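Local structure of riboflavin kinase, putative (Trypanosoma brucei, 3BNW) at residues A[13-25]-A[164-178]. The protein probably catalyses the ATP-dependent phosphorylation of riboflavin to FMN. Residues are numbered along the deposited sequence; the frame is centred on the assembly and turned at random.
Sequences GSFQPFFLRGKVV and LFESPSSTIPYFEDL
Strands 18-25 and 174-177 run antiparallel, their axes at 170°, with Phe19 facing Glu176 and Arg21 facing Tyr174 as hydrogen-bonded pairs. The Arg21 side chain leaves its strand extended and bends at chi3 (57°), which turns the guanidinium toward residues 167-173. There NH2 donates to Thr171 O at 3.1 Å, in the planes of both groups, while NE adds a weak bond to the same oxygen. One face of the guanidinium takes Ser169 CB and the opposite face Tyr174 CB; the Tyr174 ring lies almost parallel to it, planes 6° apart. At the other end of the group, NH1 donates a hydrogen bond to a water 2.9 Å away, and that water donates to Leu164 O and Ser167 O, so Arg21 reaches Thr171 directly and Leu164 and Ser167 through the water. On the same sheet face, the Phe19 ring receives Leu164 CB over its face, 3.9 Å from the centroid, and meets Tyr174 CD1 at its edge. Strand 18-25 also pairs with strand 115-126, so the C-terminal strand 174-177 extends the antiparallel beta-sheet of the flavokinase fold. Across the sheet, Phe18 and Phe175 lie nearly parallel but slid apart, centroids 5.0 Å apart, with helix 46-52 touching both. Beyond the strand pairing, Gln16 NE2 grips Leu178 O (2.7 Å) and Pro17 O, which also accepts from Leu178 N.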
loop_
_atom_site.group_PDB
_atom_site.type_symbol
_atom_site.label_atom_id
_atom_site.label_comp_id
_atom_site.label_asym_id
_atom_site.label_seq_id
_atom_site.Cartn_x
_atom_site.Cartn_y
_atom_site.Cartn_z
ATOM N N GLY A 13 10.241 13.153 10.071
ATOM C CA GLY A 13 10.927 13.257 8.787
ATOM C C GLY A 13 12.141 12.345 8.669
ATOM O O GLY A 13 13.093 12.664 7.944
ATOM N N SER A 14 12.130 11.234 9.404
ATOM C CA SER A 14 13.059 10.135 9.170
ATOM C C SER A 14 12.460 9.192 8.124
ATOM O O SER A 14 13.183 8.405 7.511
ATOM C CB SER A 14 13.354 9.376 10.471
ATOM O OG SER A 14 12.214 8.688 10.950
ATOM N N PHE A 15 11.143 9.276 7.922
ATOM C CA PHE A 15 10.462 8.421 6.961
ATOM C C PHE A 15 10.553 9.021 5.571
ATOM O O PHE A 15 10.104 10.142 5.345
ATOM C CB PHE A 15 8.988 8.216 7.332
ATOM C CG PHE A 15 8.288 7.206 6.460
ATOM C CD1 PHE A 15 8.272 5.869 6.808
ATOM C CD2 PHE A 15 7.685 7.590 5.270
ATOM C CE1 PHE A 15 7.660 4.935 6.002
ATOM C CE2 PHE A 15 7.068 6.659 4.454
ATOM C CZ PHE A 15 7.053 5.328 4.825
ATOM N N GLN A 16 11.121 8.259 4.640
ATOM C CA GLN A 16 11.238 8.680 3.246
ATOM C C GLN A 16 10.046 8.172 2.424
ATOM O O GLN A 16 9.905 6.963 2.225
ATOM C CB GLN A 16 12.562 8.166 2.659
ATOM C CG GLN A 16 12.693 8.293 1.135
ATOM C CD GLN A 16 12.691 9.739 0.647
ATOM O OE1 GLN A 16 13.573 10.527 0.996
ATOM N NE2 GLN A 16 11.704 10.085 -0.174
ATOM N N PRO A 17 9.181 9.088 1.941
ATOM C CA PRO A 17 8.076 8.639 1.100
ATOM C C PRO A 17 8.569 8.176 -0.261
ATOM O O PRO A 17 9.637 8.590 -0.707
ATOM C CB PRO A 17 7.200 9.895 0.947
ATOM C CG PRO A 17 7.692 10.858 1.935
ATOM C CD PRO A 17 9.142 10.548 2.118
ATOM N N PHE A 18 7.790 7.322 -0.911
ATOM C CA PHE A 18 8.171 6.780 -2.202
ATOM C C PHE A 18 6.959 6.396 -3.029
ATOM O O PHE A 18 5.820 6.479 -2.573
ATOM C CB PHE A 18 9.097 5.570 -2.026
ATOM C CG PHE A 18 8.440 4.384 -1.365
ATOM C CD1 PHE A 18 7.730 3.457 -2.119
ATOM C CD2 PHE A 18 8.545 4.191 0.003
ATOM C CE1 PHE A 18 7.122 2.368 -1.521
ATOM C CE2 PHE A 18 7.946 3.102 0.610
ATOM C CZ PHE A 18 7.231 2.186 -0.155
ATOM N N PHE A 19 7.237 5.985 -4.262
ATOM C CA PHE A 19 6.233 5.538 -5.213
ATOM C C PHE A 19 6.555 4.097 -5.597
ATOM O O PHE A 19 7.725 3.728 -5.705
ATOM C CB PHE A 19 6.266 6.448 -6.445
ATOM C CG PHE A 19 5.378 5.993 -7.571
ATOM C CD1 PHE A 19 5.918 5.360 -8.685
ATOM C CD2 PHE A 19 4.007 6.210 -7.524
ATOM C CE1 PHE A 19 5.103 4.944 -9.731
ATOM C CE2 PHE A 19 3.186 5.799 -8.560
ATOM C CZ PHE A 19 3.735 5.163 -9.666
ATOM N N LEU A 20 5.520 3.287 -5.792
ATOM C CA LEU A 20 5.706 1.887 -6.162
ATOM C C LEU A 20 4.638 1.472 -7.151
ATOM O O LEU A 20 3.450 1.709 -6.922
ATOM C CB LEU A 20 5.665 0.994 -4.916
ATOM C CG LEU A 20 5.927 -0.511 -5.078
ATOM C CD1 LEU A 20 7.211 -0.794 -5.851
ATOM C CD2 LEU A 20 5.973 -1.198 -3.703
ATOM N N ARG A 21 5.063 0.872 -8.258
ATOM C CA ARG A 21 4.139 0.380 -9.283
ATOM C C ARG A 21 4.437 -1.089 -9.543
ATOM O O ARG A 21 5.594 -1.461 -9.739
ATOM C CB ARG A 21 4.288 1.183 -10.584
ATOM C CG ARG A 21 3.395 0.687 -11.734
ATOM C CD ARG A 21 3.530 1.545 -12.995
ATOM N NE ARG A 21 4.915 1.622 -13.479
ATOM C CZ ARG A 21 5.673 2.720 -13.492
ATOM N NH1 ARG A 21 5.206 3.887 -13.062
ATOM N NH2 ARG A 21 6.916 2.654 -13.954
ATOM N N GLY A 22 3.396 -1.917 -9.542
ATOM C CA GLY A 22 3.552 -3.348 -9.789
ATOM C C GLY A 22 2.218 -4.049 -9.955
ATOM O O GLY A 22 1.179 -3.493 -9.615
ATOM N N LYS A 23 2.253 -5.273 -10.476
ATOM C CA LYS A 23 1.041 -6.066 -10.682
ATOM C C LYS A 23 0.554 -6.757 -9.401
ATOM O O LYS A 23 1.348 -7.129 -8.537
ATOM C CB LYS A 23 1.259 -7.109 -11.785
ATOM C CG LYS A 23 1.504 -6.502 -13.157
ATOM C CD LYS A 23 0.978 -7.382 -14.274
ATOM C CE LYS A 23 1.425 -6.860 -15.633
ATOM N NZ LYS A 23 0.653 -7.461 -16.756
ATOM N N VAL A 24 -0.764 -6.916 -9.298
ATOM C CA VAL A 24 -1.382 -7.624 -8.181
ATOM C C VAL A 24 -1.267 -9.131 -8.423
ATOM O O VAL A 24 -1.761 -9.640 -9.438
ATOM C CB VAL A 24 -2.872 -7.236 -8.012
ATOM C CG1 VAL A 24 -3.489 -7.964 -6.820
ATOM C CG2 VAL A 24 -3.018 -5.724 -7.850
ATOM N N VAL A 25 -0.619 -9.830 -7.490
ATOM C CA VAL A 25 -0.375 -11.270 -7.596
ATOM C C VAL A 25 -0.864 -12.012 -6.350
ATOM O O VAL A 25 -1.244 -11.394 -5.353
ATOM C CB VAL A 25 1.125 -11.568 -7.800
ATOM C CG1 VAL A 25 1.634 -10.894 -9.066
ATOM C CG2 VAL A 25 1.938 -11.121 -6.589
ATOM N N LEU A 164 2.715 11.087 -10.713
ATOM C CA LEU A 164 3.256 9.731 -10.885
ATOM C C LEU A 164 2.165 8.694 -11.173
ATOM O O LEU A 164 2.419 7.691 -11.848
ATOM C CB LEU A 164 4.059 9.305 -9.651
ATOM C CG LEU A 164 5.543 9.677 -9.607
ATOM C CD1 LEU A 164 6.361 8.734 -10.476
ATOM C CD2 LEU A 164 5.758 11.111 -10.030
ATOM N N PHE A 165 0.959 8.929 -10.660
ATOM C CA PHE A 165 -0.178 8.068 -10.976
ATOM C C PHE A 165 -0.480 8.134 -12.470
ATOM O O PHE A 165 -0.766 7.116 -13.102
ATOM C CB PHE A 165 -1.428 8.473 -10.182
ATOM C CG PHE A 165 -1.351 8.154 -8.715
ATOM C CD1 PHE A 165 -1.112 6.854 -8.281
ATOM C CD2 PHE A 165 -1.548 9.150 -7.763
ATOM C CE1 PHE A 165 -1.046 6.555 -6.919
ATOM C CE2 PHE A 165 -1.486 8.859 -6.403
ATOM C CZ PHE A 165 -1.235 7.557 -5.981
ATOM N N GLU A 166 -0.397 9.342 -13.021
ATOM C CA GLU A 166 -0.689 9.595 -14.433
ATOM C C GLU A 166 0.521 9.374 -15.343
ATOM O O GLU A 166 0.410 9.512 -16.559
ATOM C CB GLU A 166 -1.214 11.025 -14.605
ATOM C CG GLU A 166 -2.552 11.263 -13.910
ATOM C CD GLU A 166 -2.931 12.731 -13.810
ATOM O OE1 GLU A 166 -2.256 13.577 -14.430
ATOM O OE2 GLU A 166 -3.917 13.040 -13.107
ATOM N N SER A 167 1.669 9.034 -14.764
ATOM C CA SER A 167 2.871 8.786 -15.554
ATOM C C SER A 167 2.794 7.456 -16.306
ATOM O O SER A 167 2.503 6.418 -15.705
ATOM C CB SER A 167 4.111 8.778 -14.667
ATOM O OG SER A 167 5.279 8.613 -15.455
ATOM N N PRO A 168 3.052 7.479 -17.627
ATOM C CA PRO A 168 3.185 6.213 -18.336
ATOM C C PRO A 168 4.571 5.613 -18.099
ATOM O O PRO A 168 5.522 6.345 -17.807
ATOM C CB PRO A 168 3.002 6.612 -19.800
ATOM C CG PRO A 168 3.516 8.010 -19.870
ATOM C CD PRO A 168 3.239 8.636 -18.525
ATOM N N SER A 169 4.665 4.291 -18.203
ATOM C CA SER A 169 5.942 3.577 -18.145
ATOM C C SER A 169 5.669 2.078 -18.159
ATOM O O SER A 169 4.917 1.571 -17.317
ATOM C CB SER A 169 6.748 3.952 -16.899
ATOM O OG SER A 169 7.841 3.070 -16.709
ATOM N N SER A 170 6.282 1.383 -19.118
ATOM C CA SER A 170 6.124 -0.066 -19.265
ATOM C C SER A 170 7.000 -0.860 -18.282
ATOM O O SER A 170 6.884 -2.086 -18.196
ATOM C CB SER A 170 6.435 -0.491 -20.706
ATOM O OG SER A 170 7.738 -0.085 -21.098
ATOM N N THR A 171 7.865 -0.160 -17.545
ATOM C CA THR A 171 8.716 -0.784 -16.535
ATOM C C THR A 171 7.892 -1.214 -15.320
ATOM O O THR A 171 7.376 -0.375 -14.585
ATOM C CB THR A 171 9.842 0.185 -16.076
ATOM O OG1 THR A 171 10.650 0.550 -17.204
ATOM C CG2 THR A 171 10.727 -0.455 -14.999
ATOM N N ILE A 172 7.772 -2.525 -15.128
ATOM C CA ILE A 172 7.127 -3.096 -13.938
ATOM C C ILE A 172 7.981 -4.241 -13.378
ATOM O O ILE A 172 8.440 -5.097 -14.136
ATOM C CB ILE A 172 5.693 -3.628 -14.216
ATOM C CG1 ILE A 172 5.573 -4.156 -15.654
ATOM C CG2 ILE A 172 4.653 -2.543 -13.941
ATOM C CD1 ILE A 172 4.341 -5.001 -15.912
ATOM N N PRO A 173 8.219 -4.250 -12.054
ATOM C CA PRO A 173 7.852 -3.203 -11.101
ATOM C C PRO A 173 8.707 -1.933 -11.247
ATOM O O PRO A 173 9.698 -1.922 -11.988
ATOM C CB PRO A 173 8.103 -3.868 -9.741
ATOM C CG PRO A 173 9.158 -4.866 -10.005
ATOM C CD PRO A 173 8.893 -5.380 -11.390
ATOM N N TYR A 174 8.304 -0.876 -10.549
ATOM C CA TYR A 174 9.053 0.376 -10.529
ATOM C C TYR A 174 8.950 1.055 -9.159
ATOM O O TYR A 174 7.867 1.128 -8.579
ATOM C CB TYR A 174 8.547 1.324 -11.624
ATOM C CG TYR A 174 9.321 2.616 -11.670
ATOM C CD1 TYR A 174 8.809 3.781 -11.107
ATOM C CD2 TYR A 174 10.587 2.662 -12.240
ATOM C CE1 TYR A 174 9.533 4.963 -11.129
ATOM C CE2 TYR A 174 11.316 3.835 -12.268
ATOM C CZ TYR A 174 10.787 4.980 -11.710
ATOM O OH TYR A 174 11.523 6.142 -11.743
ATOM N N PHE A 175 10.081 1.554 -8.663
ATOM C CA PHE A 175 10.155 2.258 -7.385
ATOM C C PHE A 175 10.756 3.647 -7.603
ATOM O O PHE A 175 11.684 3.793 -8.397
ATOM C CB PHE A 175 11.024 1.451 -6.406
ATOM C CG PHE A 175 11.333 2.166 -5.107
ATOM C CD1 PHE A 175 12.358 3.105 -5.035
ATOM C CD2 PHE A 175 10.620 1.880 -3.953
ATOM C CE1 PHE A 175 12.647 3.761 -3.848
ATOM C CE2 PHE A 175 10.915 2.534 -2.755
ATOM C CZ PHE A 175 11.929 3.476 -2.710
ATOM N N GLU A 176 10.241 4.653 -6.889
ATOM C CA GLU A 176 10.812 6.012 -6.924
ATOM C C GLU A 176 10.623 6.811 -5.624
ATOM O O GLU A 176 9.531 6.856 -5.074
ATOM C CB GLU A 176 10.219 6.807 -8.096
ATOM C CG GLU A 176 10.637 8.279 -8.090
ATOM C CD GLU A 176 10.333 9.017 -9.376
ATOM O OE1 GLU A 176 10.021 8.374 -10.396
ATOM O OE2 GLU A 176 10.412 10.260 -9.359
ATOM N N ASP A 177 11.686 7.471 -5.168
ATOM C CA ASP A 177 11.626 8.348 -3.988
ATOM C C ASP A 177 10.955 9.697 -4.278
ATOM O O ASP A 177 11.085 10.238 -5.376
ATOM C CB ASP A 177 13.037 8.618 -3.443
ATOM C CG ASP A 177 13.540 7.522 -2.522
ATOM O OD1 ASP A 177 12.742 7.009 -1.712
ATOM O OD2 ASP A 177 14.745 7.187 -2.585
ATOM N N LEU A 178 10.269 10.240 -3.270
ATOM C CA LEU A 178 9.612 11.550 -3.361
ATOM C C LEU A 178 10.346 12.601 -2.515
ATOM O O LEU A 178 10.754 12.313 -1.387
ATOM C CB LEU A 178 8.153 11.442 -2.901
ATOM C CG LEU A 178 7.105 11.064 -3.962
ATOM C CD1 LEU A 178 7.588 9.927 -4.855
ATOM C CD2 LEU A 178 5.777 10.702 -3.304
HETATM O O HOH W 1 2.661 5.353 -13.251
#